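PDB 4Z8W: major pollen allergen Pla l 1 from Plantago lanceolata, which acts as a secreted major allergen of plantain pollen, has an Ole e 1-like fold and probably binds zinc. Local coordinates for residues Leu40-Asp45 with Val102-Asn107; Val62-Val67 with Glu112-Val117; Asn18-His21 with Ile26-Leu29; Gly13-Asn18 with Ala34-Gln39. One frame throughout, in Å; residues are numbered along the deposited sequence.

How the contacts relate
The four contacts sample a beta sandwich from its core to its loops. Contact 4 is wholly buried and joins the two sheets through aliphatic side chains. Contact 1, also buried, lies near one end of the sandwich; it joins the same strand 37-42 to the loop that follows strand 100-102, and grades from apolar packing to a zinc-binding loop. Contact 2 is partly buried and spans strand 8-18, with a buried tyrosine on one side of the sheet and an exposed, charged side chain on the other; it touches both contact 1 and contact 4. Contact 3, also partly buried, combines Val19 and Cys20 packing on Leu29 with a water bridge between two Asx turns, and shares Asn18 with contact 4.

Contact 1 of 4, residues Leu40-Asp45 with Val102-Asn107; sequences LDCKDD and VDLSKN. With ZN (zinc ion), chain B.
Leu40, on strand 37-42 of the Ole e 1-like beta sandwich, meets Val102, where the chain passes from strand 100-102 toward the loop before strand 114-123. Strand 74-80 runs between them, so their CA atoms are 9.1 Å apart and the side chains close the gap over Cys74. Three apolar contacts join four residues. Leu40 CD1 rests 4.0 Å from Val102 CG1, the two side chains crossing at about a right angle. A chi1 of 170° sets Leu40 CG opposite the backbone N, so that the forked end faces 102-107 and the other branch, CD2, approaches Leu104 CD1 at 4.2 Å. The same Leu104 methyl lies 4.5 Å from Cys42 SG, whose disulfide to Cys74 ties strand 37-42 to the middle strand.

Polar groups shape the segments beyond this patch. Ser105 N donates to Asp103 OD1 (2.8 Å), approaching the carboxylate oxygen almost end-on, in an Asx turn; Asn107 N then donates to Ser105 OG at 3.2 Å in an ST turn. Past the end of strand 37-42, the chain reaches the metal: Asp45 OD1 binds the zinc ion at 2.0 Å, with Asp73 supplying a second carboxylate oxygen, OD1.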
loop_
_atom_site.group_PDB
_atom_site.type_symbol
_atom_site.label_atom_id
_atom_site.label_comp_id
_atom_site.label_asym_id
_atom_site.label_seq_id
_atom_site.Cartn_x
_atom_site.Cartn_y
_atom_site.Cartn_z
ATOM N N LEU A 40 3.720 -6.878 0.206
ATOM C CA LEU A 40 2.613 -7.821 0.608
ATOM C C LEU A 40 3.093 -8.890 1.605
ATOM O O LEU A 40 4.099 -9.572 1.359
ATOM C CB LEU A 40 1.978 -8.462 -0.644
ATOM C CG LEU A 40 1.004 -9.641 -0.276
ATOM C CD1 LEU A 40 -0.259 -9.117 0.417
ATOM C CD2 LEU A 40 0.624 -10.553 -1.454
ATOM N N ASP A 41 2.457 -8.982 2.774
ATOM C CA ASP A 41 2.740 -10.000 3.788
ATOM C C ASP A 41 1.455 -10.690 4.162
ATOM O O ASP A 41 0.451 -9.996 4.475
ATOM C CB ASP A 41 3.313 -9.363 5.071
ATOM C CG ASP A 41 4.677 -8.668 4.820
ATOM O OD1 ASP A 41 5.564 -9.303 4.241
ATOM O OD2 ASP A 41 4.825 -7.475 5.120
ATOM N N CYS A 42 1.470 -12.024 4.142
ATOM C CA CYS A 42 0.286 -12.851 4.503
ATOM C C CYS A 42 0.740 -13.823 5.586
ATOM O O CYS A 42 1.808 -14.466 5.466
ATOM C CB CYS A 42 -0.231 -13.699 3.332
ATOM S SG CYS A 42 -0.678 -12.855 1.810
ATOM N N LYS A 43 -0.061 -13.945 6.627
ATOM C CA LYS A 43 0.214 -14.898 7.704
ATOM C C LYS A 43 -0.431 -16.236 7.445
ATOM O O LYS A 43 0.026 -17.263 7.987
ATOM C CB LYS A 43 -0.269 -14.350 9.017
ATOM C CG LYS A 43 0.398 -13.018 9.318
ATOM C CD LYS A 43 -0.098 -12.443 10.627
ATOM C CE LYS A 43 0.788 -11.241 10.936
ATOM N NZ LYS A 43 0.269 -10.501 12.117
ATOM N N ASP A 44 -1.512 -16.229 6.646
ATOM C CA ASP A 44 -2.117 -17.484 6.199
ATOM C C ASP A 44 -2.489 -18.286 7.415
ATOM O O ASP A 44 -2.305 -19.493 7.437
ATOM C CB ASP A 44 -1.106 -18.266 5.328
ATOM C CG ASP A 44 -1.067 -17.732 3.878
ATOM O OD1 ASP A 44 -2.132 -17.253 3.391
ATOM O OD2 ASP A 44 -0.008 -17.788 3.233
ATOM N N ASP A 45 -3.000 -17.574 8.408
ATOM C CA ASP A 45 -3.519 -18.103 9.648
ATOM C C ASP A 45 -2.486 -18.871 10.492
ATOM O O ASP A 45 -2.870 -19.734 11.278
ATOM C CB ASP A 45 -4.814 -18.917 9.420
ATOM C CG ASP A 45 -5.968 -18.018 9.028
ATOM O OD1 ASP A 45 -6.452 -17.147 9.872
ATOM O OD2 ASP A 45 -6.375 -18.200 7.856
ATOM N N VAL A 102 -6.099 -6.867 1.621
ATOM C CA VAL A 102 -6.500 -7.409 0.348
ATOM C C VAL A 102 -7.158 -8.743 0.622
ATOM O O VAL A 102 -6.799 -9.452 1.576
ATOM C CB VAL A 102 -5.305 -7.565 -0.639
ATOM C CG1 VAL A 102 -4.216 -8.488 -0.091
ATOM C CG2 VAL A 102 -5.738 -7.965 -2.037
ATOM N N ASP A 103 -8.090 -9.090 -0.263
ATOM C CA ASP A 103 -8.813 -10.379 -0.231
ATOM C C ASP A 103 -8.254 -11.285 -1.311
ATOM O O ASP A 103 -8.480 -11.064 -2.502
ATOM C CB ASP A 103 -10.318 -10.134 -0.453
ATOM C CG ASP A 103 -11.110 -11.418 -0.732
ATOM O OD1 ASP A 103 -10.609 -12.539 -0.447
ATOM O OD2 ASP A 103 -12.276 -11.275 -1.219
ATOM N N LEU A 104 -7.552 -12.319 -0.877
ATOM C CA LEU A 104 -7.014 -13.340 -1.779
ATOM C C LEU A 104 -7.621 -14.709 -1.373
ATOM O O LEU A 104 -6.996 -15.771 -1.614
ATOM C CB LEU A 104 -5.461 -13.433 -1.717
ATOM C CG LEU A 104 -4.782 -12.083 -2.165
ATOM C CD1 LEU A 104 -3.306 -12.061 -1.710
ATOM C CD2 LEU A 104 -4.864 -11.847 -3.700
ATOM N N SER A 105 -8.822 -14.663 -0.767
ATOM C CA SER A 105 -9.468 -15.904 -0.248
ATOM C C SER A 105 -10.108 -16.692 -1.391
ATOM O O SER A 105 -10.815 -16.100 -2.283
ATOM C CB SER A 105 -10.572 -15.586 0.800
ATOM O OG SER A 105 -11.038 -16.759 1.489
ATOM N N LYS A 106 -9.853 -18.005 -1.376
ATOM C CA LYS A 106 -10.565 -18.974 -2.208
ATOM C C LYS A 106 -12.065 -19.031 -1.924
ATOM O O LYS A 106 -12.861 -19.386 -2.815
ATOM C CB LYS A 106 -9.946 -20.363 -1.963
ATOM C CG LYS A 106 -10.486 -21.510 -2.825
ATOM C CD LYS A 106 -10.094 -22.845 -2.158
ATOM C CE LYS A 106 -10.856 -24.051 -2.718
ATOM N NZ LYS A 106 -10.354 -24.352 -4.095
ATOM N N ASN A 107 -12.477 -18.652 -0.701
ATOM C CA ASN A 107 -13.824 -18.958 -0.238
ATOM C C ASN A 107 -14.982 -18.017 -0.600
ATOM O O ASN A 107 -15.985 -17.934 0.122
ATOM C CB ASN A 107 -13.797 -19.255 1.285
ATOM C CG ASN A 107 -12.645 -20.144 1.649
ATOM O OD1 ASN A 107 -12.416 -21.154 0.981
ATOM N ND2 ASN A 107 -11.942 -19.806 2.744
HETATM ZN ZN ZN B . -6.992 -15.311 9.480
#

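Contact 2 of 4, residues Val62-Val67 with Glu112-Val117; sequences VYRLPV and EKTRHV
Arg64 and Thr114, whose CA atoms are 8.8 Å apart, lie on antiparallel segments with strand 8-18 running between them, hydrogen-bonded to both. Strands 62-68 and 114-123 thus flank strand 8-18 in one sheet of the Ole e 1-like beta sandwich, and contact depends on side chains that reach across the middle strand, one pair on each side of the sheet. On the buried side, Tyr63 spans Gly13 to meet Val117. Its CG sits between the backbone N and the carbonyl carbon (chi1 50°), and the ring end approaches Val117 CG2 obliquely, with CZ at 4.0 Å. Tyr63 OH is placed only 3.0 Å from the same methyl, a value too short to be taken literally. Gly13 has no side chain to block this passage, and Val38 of the facing sheet packs on the ring as well. Arg115, on the same side as Val117, packs on Leu104 and grips Glu112 O side-on, through NE (3.0 Å) and NH2 (3.2 Å), with the carbonyl oxygen in the guanidinium plane; its NH1 binds Asp103 O. This pairing probably holds the loop close to the start of strand 114-123.

On the outer side, Arg64 extends from CG to NE and brings NH1 to 3.6 Å from Thr114 OG1, a polar proximity without a hydrogen bond. The firm partner of NH1 is Glu12 on the middle strand, a salt bridge. Thr114 CG2 lies 3.8 Å above the ring plane of His116, toward its rim. The positive groups of Arg64 and Lys113 stay apart, and Glu12, which also receives a weak hydrogen bond from His116, probably offsets part of the charge here.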
loop_
_atom_site.group_PDB
_atom_site.type_symbol
_atom_site.label_atom_id
_atom_site.label_comp_id
_atom_site.label_asym_id
_atom_site.label_seq_id
_atom_site.Cartn_x
_atom_site.Cartn_y
_atom_site.Cartn_z
ATOM N N VAL A 62 1.586 3.247 -9.357
ATOM C CA VAL A 62 0.774 1.976 -9.244
ATOM C C VAL A 62 1.692 0.806 -9.090
ATOM O O VAL A 62 2.666 0.670 -9.846
ATOM C CB VAL A 62 -0.090 1.734 -10.511
ATOM C CG1 VAL A 62 -0.949 0.461 -10.388
ATOM C CG2 VAL A 62 -0.999 2.929 -10.773
ATOM N N TYR A 63 1.448 -0.065 -8.096
ATOM C CA TYR A 63 2.257 -1.273 -8.044
ATOM C C TYR A 63 1.345 -2.442 -8.511
ATOM O O TYR A 63 0.128 -2.319 -8.517
ATOM C CB TYR A 63 2.827 -1.597 -6.631
ATOM C CG TYR A 63 1.746 -1.560 -5.495
ATOM C CD1 TYR A 63 0.908 -2.689 -5.228
ATOM C CD2 TYR A 63 1.578 -0.409 -4.731
ATOM C CE1 TYR A 63 -0.042 -2.633 -4.213
ATOM C CE2 TYR A 63 0.601 -0.339 -3.687
ATOM C CZ TYR A 63 -0.190 -1.438 -3.450
ATOM O OH TYR A 63 -1.114 -1.403 -2.447
ATOM N N ARG A 64 1.923 -3.594 -8.818
ATOM C CA ARG A 64 1.092 -4.729 -9.296
ATOM C C ARG A 64 1.901 -5.939 -8.943
ATOM O O ARG A 64 2.924 -6.281 -9.571
ATOM C CB ARG A 64 0.774 -4.581 -10.781
ATOM C CG ARG A 64 0.095 -5.739 -11.439
ATOM C CD ARG A 64 -0.208 -5.399 -12.894
ATOM N NE ARG A 64 -0.671 -6.563 -13.620
ATOM C CZ ARG A 64 -1.962 -6.853 -13.781
ATOM N NH1 ARG A 64 -2.910 -6.051 -13.265
ATOM N NH2 ARG A 64 -2.310 -7.947 -14.449
ATOM N N LEU A 65 1.505 -6.556 -7.834
ATOM C CA LEU A 65 2.287 -7.637 -7.292
ATOM C C LEU A 65 1.708 -8.967 -7.748
ATOM O O LEU A 65 0.488 -9.203 -7.587
ATOM C CB LEU A 65 2.309 -7.545 -5.785
ATOM C CG LEU A 65 2.605 -6.193 -5.117
ATOM C CD1 LEU A 65 2.312 -6.324 -3.611
ATOM C CD2 LEU A 65 4.045 -5.709 -5.336
ATOM N N PRO A 66 2.559 -9.844 -8.336
ATOM C CA PRO A 66 2.034 -11.146 -8.860
ATOM C C PRO A 66 2.048 -12.130 -7.701
ATOM O O PRO A 66 3.043 -12.264 -7.025
ATOM C CB PRO A 66 3.093 -11.546 -9.934
ATOM C CG PRO A 66 4.328 -10.786 -9.573
ATOM C CD PRO A 66 4.036 -9.770 -8.472
ATOM N N VAL A 67 0.909 -12.723 -7.394
ATOM C CA VAL A 67 0.804 -13.599 -6.206
ATOM C C VAL A 67 0.478 -15.014 -6.724
ATOM O O VAL A 67 -0.273 -15.142 -7.657
ATOM C CB VAL A 67 -0.362 -13.086 -5.360
ATOM C CG1 VAL A 67 -0.811 -14.105 -4.274
ATOM C CG2 VAL A 67 0.076 -11.711 -4.760
ATOM N N GLU A 112 -12.829 -11.916 -10.526
ATOM C CA GLU A 112 -11.655 -11.099 -10.926
ATOM C C GLU A 112 -10.309 -11.665 -10.425
ATOM O O GLU A 112 -10.178 -12.042 -9.255
ATOM C CB GLU A 112 -11.801 -9.644 -10.443
ATOM C CG GLU A 112 -12.733 -8.787 -11.287
ATOM C CD GLU A 112 -14.175 -8.884 -10.824
ATOM O OE1 GLU A 112 -14.439 -9.519 -9.770
ATOM O OE2 GLU A 112 -15.057 -8.318 -11.513
ATOM N N LYS A 113 -9.317 -11.716 -11.317
ATOM C CA LYS A 113 -7.960 -12.073 -10.991
ATOM C C LYS A 113 -7.080 -10.856 -10.495
ATOM O O LYS A 113 -6.055 -11.065 -9.844
ATOM C CB LYS A 113 -7.330 -12.744 -12.205
ATOM C CG LYS A 113 -6.037 -13.488 -11.927
ATOM C CD LYS A 113 -5.649 -14.347 -13.143
ATOM C CE LYS A 113 -4.587 -13.702 -14.042
ATOM N NZ LYS A 113 -3.199 -14.115 -13.638
ATOM N N THR A 114 -7.476 -9.614 -10.802
ATOM C CA THR A 114 -6.842 -8.444 -10.183
ATOM C C THR A 114 -7.601 -8.051 -8.924
ATOM O O THR A 114 -8.807 -7.793 -8.948
ATOM C CB THR A 114 -6.751 -7.239 -11.152
ATOM O OG1 THR A 114 -6.010 -7.647 -12.296
ATOM C CG2 THR A 114 -5.930 -6.068 -10.550
ATOM N N ARG A 115 -6.900 -7.980 -7.804
ATOM C CA ARG A 115 -7.548 -7.435 -6.607
ATOM C C ARG A 115 -6.975 -6.048 -6.372
ATOM O O ARG A 115 -5.743 -5.907 -6.299
ATOM C CB ARG A 115 -7.292 -8.406 -5.447
ATOM C CG ARG A 115 -7.692 -9.846 -5.787
ATOM C CD ARG A 115 -9.212 -10.004 -5.776
ATOM N NE ARG A 115 -9.714 -11.240 -6.424
ATOM C CZ ARG A 115 -10.217 -12.304 -5.768
ATOM N NH1 ARG A 115 -10.258 -12.327 -4.438
ATOM N NH2 ARG A 115 -10.664 -13.377 -6.426
ATOM N N HIS A 116 -7.842 -5.031 -6.262
ATOM C CA HIS A 116 -7.431 -3.656 -6.059
ATOM C C HIS A 116 -7.452 -3.378 -4.595
ATOM O O HIS A 116 -8.290 -3.953 -3.839
ATOM C CB HIS A 116 -8.394 -2.702 -6.812
ATOM C CG HIS A 116 -8.187 -2.706 -8.297
ATOM N ND1 HIS A 116 -8.970 -3.448 -9.164
ATOM C CD2 HIS A 116 -7.258 -2.095 -9.067
ATOM C CE1 HIS A 116 -8.552 -3.267 -10.404
ATOM N NE2 HIS A 116 -7.511 -2.454 -10.373
ATOM N N VAL A 117 -6.544 -2.535 -4.132
ATOM C CA VAL A 117 -6.513 -2.194 -2.707
ATOM C C VAL A 117 -6.620 -0.667 -2.514
ATOM O O VAL A 117 -6.447 0.085 -3.479
ATOM C CB VAL A 117 -5.321 -2.878 -2.026
ATOM C CG1 VAL A 117 -5.356 -4.385 -2.336
ATOM C CG2 VAL A 117 -4.018 -2.287 -2.516
#

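Contact 3 of 4, residues Asn18-His21 with Ile26-Leu29; sequences NVCH and INEL
Asn18 reaches Asn27 through a water molecule that donates to both side-chain oxygens, 2.8 Å from Asn18 OD1 and 3.0 Å from Asn27 OD1. Asn18 OD1 also accepts from Cys20 N at 3.0 Å in an Asx turn, the donor standing well above the amide plane, while ND2 returns a weak bond to Cys20 O. The amide is thus fixed from both ends at the point where strand 8-18 gives way to loop. Val19 comes next; its backbone N donates to the same water, giving the bridge a third partner. Its side chain makes the closer of the two apolar contacts: a chi1 of -50° puts CG1 beside the backbone N and leaves CG2 between that nitrogen and the carbonyl carbon, 3.6 Å from Leu29 CB, the two side chains crossing at about a right angle.

The facing segment is folded by a second Asx turn, Leu29 N donating to Asn27 OD1 at 2.9 Å, so two asparagine-centred turns are joined by one water in the loop between strands 8-18 and 31-32. Cys20 follows, with SG 4.2 Å from Leu29 CD1 and near Asn27 ND2. Its disulfide to Cys131, which also touches Leu29, pins the C-terminus beside this loop. His21, identified as a zinc ligand, makes no contact with 26-29; its NE2 forms a weak hydrogen bond to Glu88, itself identified as a zinc-binding residue.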
loop_
_atom_site.group_PDB
_atom_site.type_symbol
_atom_site.label_atom_id
_atom_site.label_comp_id
_atom_site.label_asym_id
_atom_site.label_seq_id
_atom_site.Cartn_x
_atom_site.Cartn_y
_atom_site.Cartn_z
ATOM N N ASN A 18 1.490 12.663 0.328
ATOM C CA ASN A 18 0.574 13.650 0.909
ATOM C C ASN A 18 1.470 14.873 1.220
ATOM O O ASN A 18 2.341 14.789 2.082
ATOM C CB ASN A 18 -0.080 13.044 2.144
ATOM C CG ASN A 18 -0.707 14.105 3.078
ATOM O OD1 ASN A 18 -1.150 15.166 2.590
ATOM N ND2 ASN A 18 -0.758 13.822 4.382
ATOM N N VAL A 19 1.208 16.010 0.565
ATOM C CA VAL A 19 1.998 17.217 0.763
ATOM C C VAL A 19 1.567 18.069 1.986
ATOM O O VAL A 19 2.094 19.164 2.229
ATOM C CB VAL A 19 2.051 18.022 -0.531
ATOM C CG1 VAL A 19 2.462 17.114 -1.715
ATOM C CG2 VAL A 19 0.662 18.630 -0.871
ATOM N N CYS A 20 0.616 17.552 2.760
ATOM C CA CYS A 20 0.172 18.250 4.003
ATOM C C CYS A 20 0.651 17.518 5.191
ATOM O O CYS A 20 -0.014 16.561 5.697
ATOM C CB CYS A 20 -1.367 18.398 4.083
ATOM S SG CYS A 20 -2.106 19.087 2.590
ATOM N N HIS A 21 1.791 17.958 5.728
ATOM C CA HIS A 21 2.324 17.289 6.905
ATOM C C HIS A 21 1.322 17.301 8.070
ATOM O O HIS A 21 1.374 16.414 8.912
ATOM C CB HIS A 21 3.641 17.943 7.391
ATOM C CG HIS A 21 4.193 17.298 8.622
ATOM N ND1 HIS A 21 4.019 17.823 9.892
ATOM C CD2 HIS A 21 4.885 16.145 8.783
ATOM C CE1 HIS A 21 4.606 17.026 10.779
ATOM N NE2 HIS A 21 5.149 16.009 10.129
ATOM N N ILE A 26 -5.139 11.328 1.506
ATOM C CA ILE A 26 -4.870 11.538 0.122
ATOM C C ILE A 26 -5.976 12.441 -0.393
ATOM O O ILE A 26 -7.161 12.100 -0.255
ATOM C CB ILE A 26 -4.872 10.199 -0.684
ATOM C CG1 ILE A 26 -3.654 9.355 -0.237
ATOM C CG2 ILE A 26 -4.928 10.479 -2.196
ATOM C CD1 ILE A 26 -3.587 7.955 -0.829
ATOM N N ASN A 27 -5.605 13.542 -1.033
ATOM C CA ASN A 27 -6.597 14.507 -1.556
ATOM C C ASN A 27 -6.110 15.066 -2.859
ATOM O O ASN A 27 -5.195 14.514 -3.426
ATOM C CB ASN A 27 -6.885 15.610 -0.533
ATOM C CG ASN A 27 -5.642 16.442 -0.145
ATOM O OD1 ASN A 27 -4.597 16.486 -0.827
ATOM N ND2 ASN A 27 -5.799 17.186 0.944
ATOM N N GLU A 28 -6.726 16.140 -3.362
ATOM C CA GLU A 28 -6.355 16.669 -4.664
ATOM C C GLU A 28 -4.958 17.222 -4.647
ATOM O O GLU A 28 -4.429 17.454 -5.690
ATOM C CB GLU A 28 -7.315 17.795 -5.134
ATOM C CG GLU A 28 -7.723 18.771 -4.038
ATOM C CD GLU A 28 -8.735 18.155 -3.068
ATOM O OE1 GLU A 28 -9.738 17.579 -3.547
ATOM O OE2 GLU A 28 -8.532 18.225 -1.833
ATOM N N LEU A 29 -4.381 17.517 -3.478
ATOM C CA LEU A 29 -3.002 18.018 -3.511
ATOM C C LEU A 29 -2.023 16.875 -3.602
ATOM O O LEU A 29 -0.852 17.115 -3.879
ATOM C CB LEU A 29 -2.639 18.954 -2.348
ATOM C CG LEU A 29 -3.353 20.312 -2.305
ATOM C CD1 LEU A 29 -3.024 21.070 -1.027
ATOM C CD2 LEU A 29 -3.104 21.174 -3.533
HETATM O O HOH W 1 -1.830 15.759 -0.041
#

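Contact 4 of 4, residues Gly13-Asn18 with Ala34-Gln39; sequences GEVYCN and AGAQVQ
Val15 places its two methyls on two different partners of the segment 34-39. CG1 meets Ala36 CB at 3.7 Å, and CG2 meets Val38 CG1 at the same distance. With CG1 anti to the backbone N (chi1 174°), CG2 falls beside that nitrogen, and the two methyls diverge, one to Ala36 and one to Val38. Val15 and Val38 pass side by side, running opposite ways, whereas Ala36, with its single methyl, lets the backbones come nearest: the CA atoms of Val15 and Ala36 are 7.1 Å apart. All three residues are buried, and the contact between the segments is purely van der Waals.

Around these three residues lies a wider apolar shell, in which Val15 also touches Leu78 of strand 74-80 and Phe122 of strand 114-123. The backbone of Val15 is held by hydrogen bonds to Met33 and Gly61. Ala36 is positioned by its own N, which donates to Thr57 OG1, and by the preceding turn, where Gly35 adopts a positive phi of 89° and Ala34 O accepts from Ser82 OG. Farther along strand 8-18, Cys17 is linked by a disulfide to Cys86. Glu14 and Tyr16, whose CB atoms point away from 34-39, leave Val15 as the inward residue between them. Strand 8-18 belongs to one sheet and strand 37-42 to the other, so the valine and alanine methyls form part of the hydrophobic core between the two sheets of an Ole e 1-like beta sandwich.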
loop_
_atom_site.group_PDB
_atom_site.type_symbol
_atom_site.label_atom_id
_atom_site.label_comp_id
_atom_site.label_asym_id
_atom_site.label_seq_id
_atom_site.Cartn_x
_atom_site.Cartn_y
_atom_site.Cartn_z
ATOM N N GLY A 13 -2.459 -1.441 -6.450
ATOM C CA GLY A 13 -2.819 -0.285 -5.620
ATOM C C GLY A 13 -1.920 0.884 -6.001
ATOM O O GLY A 13 -1.049 0.761 -6.843
ATOM N N GLU A 14 -2.186 2.020 -5.370
ATOM C CA GLU A 14 -1.454 3.272 -5.624
ATOM C C GLU A 14 -0.642 3.763 -4.417
ATOM O O GLU A 14 -1.058 3.528 -3.272
ATOM C CB GLU A 14 -2.438 4.384 -6.033
ATOM C CG GLU A 14 -3.093 4.219 -7.403
ATOM C CD GLU A 14 -4.265 3.255 -7.350
ATOM O OE1 GLU A 14 -5.267 3.574 -6.663
ATOM O OE2 GLU A 14 -4.196 2.190 -7.995
ATOM N N VAL A 15 0.471 4.485 -4.649
ATOM C CA VAL A 15 1.163 5.159 -3.556
ATOM C C VAL A 15 1.252 6.653 -3.929
ATOM O O VAL A 15 1.624 6.977 -5.063
ATOM C CB VAL A 15 2.586 4.550 -3.345
ATOM C CG1 VAL A 15 3.406 5.329 -2.289
ATOM C CG2 VAL A 15 2.440 3.094 -2.903
ATOM N N TYR A 16 0.951 7.535 -2.987
ATOM C CA TYR A 16 1.095 8.962 -3.165
ATOM C C TYR A 16 2.106 9.607 -2.156
ATOM O O TYR A 16 2.406 9.037 -1.094
ATOM C CB TYR A 16 -0.289 9.650 -2.914
ATOM C CG TYR A 16 -1.358 9.342 -3.922
ATOM C CD1 TYR A 16 -2.059 8.109 -3.886
ATOM C CD2 TYR A 16 -1.644 10.233 -4.930
ATOM C CE1 TYR A 16 -3.045 7.821 -4.804
ATOM C CE2 TYR A 16 -2.637 9.925 -5.863
ATOM C CZ TYR A 16 -3.311 8.709 -5.806
ATOM O OH TYR A 16 -4.314 8.402 -6.735
ATOM N N CYS A 17 2.451 10.852 -2.419
ATOM C CA CYS A 17 3.037 11.773 -1.411
ATOM C C CYS A 17 1.828 12.681 -0.970
ATOM O O CYS A 17 1.235 13.354 -1.770
ATOM C CB CYS A 17 4.130 12.670 -2.054
ATOM S SG CYS A 17 4.770 13.904 -0.842
ATOM N N ASN A 18 1.490 12.663 0.328
ATOM C CA ASN A 18 0.574 13.650 0.909
ATOM C C ASN A 18 1.470 14.873 1.220
ATOM O O ASN A 18 2.341 14.789 2.082
ATOM C CB ASN A 18 -0.080 13.044 2.144
ATOM C CG ASN A 18 -0.707 14.105 3.078
ATOM O OD1 ASN A 18 -1.150 15.166 2.590
ATOM N ND2 ASN A 18 -0.758 13.822 4.382
ATOM N N ALA A 34 6.324 7.492 -8.123
ATOM C CA ALA A 34 7.101 6.452 -8.786
ATOM C C ALA A 34 8.270 5.998 -7.967
ATOM O O ALA A 34 8.948 6.794 -7.310
ATOM C CB ALA A 34 7.595 6.952 -10.174
ATOM N N GLY A 35 8.533 4.698 -7.999
ATOM C CA GLY A 35 9.757 4.172 -7.367
ATOM C C GLY A 35 9.557 3.827 -5.938
ATOM O O GLY A 35 10.516 3.476 -5.267
ATOM N N ALA A 36 8.313 3.976 -5.411
ATOM C CA ALA A 36 8.116 3.620 -4.020
ATOM C C ALA A 36 8.213 2.113 -3.932
ATOM O O ALA A 36 7.854 1.424 -4.852
ATOM C CB ALA A 36 6.720 4.077 -3.493
ATOM N N GLN A 37 8.633 1.607 -2.772
ATOM C CA GLN A 37 8.661 0.190 -2.558
ATOM C C GLN A 37 7.613 -0.187 -1.504
ATOM O O GLN A 37 7.574 0.403 -0.414
ATOM C CB GLN A 37 10.059 -0.251 -2.115
ATOM C CG GLN A 37 11.159 -0.021 -3.191
ATOM C CD GLN A 37 12.585 -0.088 -2.627
ATOM O OE1 GLN A 37 12.876 -0.799 -1.628
ATOM N NE2 GLN A 37 13.462 0.692 -3.214
ATOM N N VAL A 38 6.847 -1.242 -1.832
ATOM C CA VAL A 38 5.762 -1.756 -1.000
ATOM C C VAL A 38 6.008 -3.256 -0.732
ATOM O O VAL A 38 6.848 -3.903 -1.375
ATOM C CB VAL A 38 4.370 -1.501 -1.638
ATOM C CG1 VAL A 38 4.130 -0.012 -1.984
ATOM C CG2 VAL A 38 4.224 -2.293 -2.930
ATOM N N GLN A 39 5.327 -3.819 0.245
ATOM C CA GLN A 39 5.459 -5.239 0.478
ATOM C C GLN A 39 4.118 -5.833 0.923
ATOM O O GLN A 39 3.465 -5.290 1.849
ATOM C CB GLN A 39 6.506 -5.466 1.573
ATOM C CG GLN A 39 6.773 -6.931 1.901
ATOM C CD GLN A 39 8.009 -7.073 2.750
ATOM O OE1 GLN A 39 9.074 -6.537 2.387
ATOM N NE2 GLN A 39 7.875 -7.727 3.911
#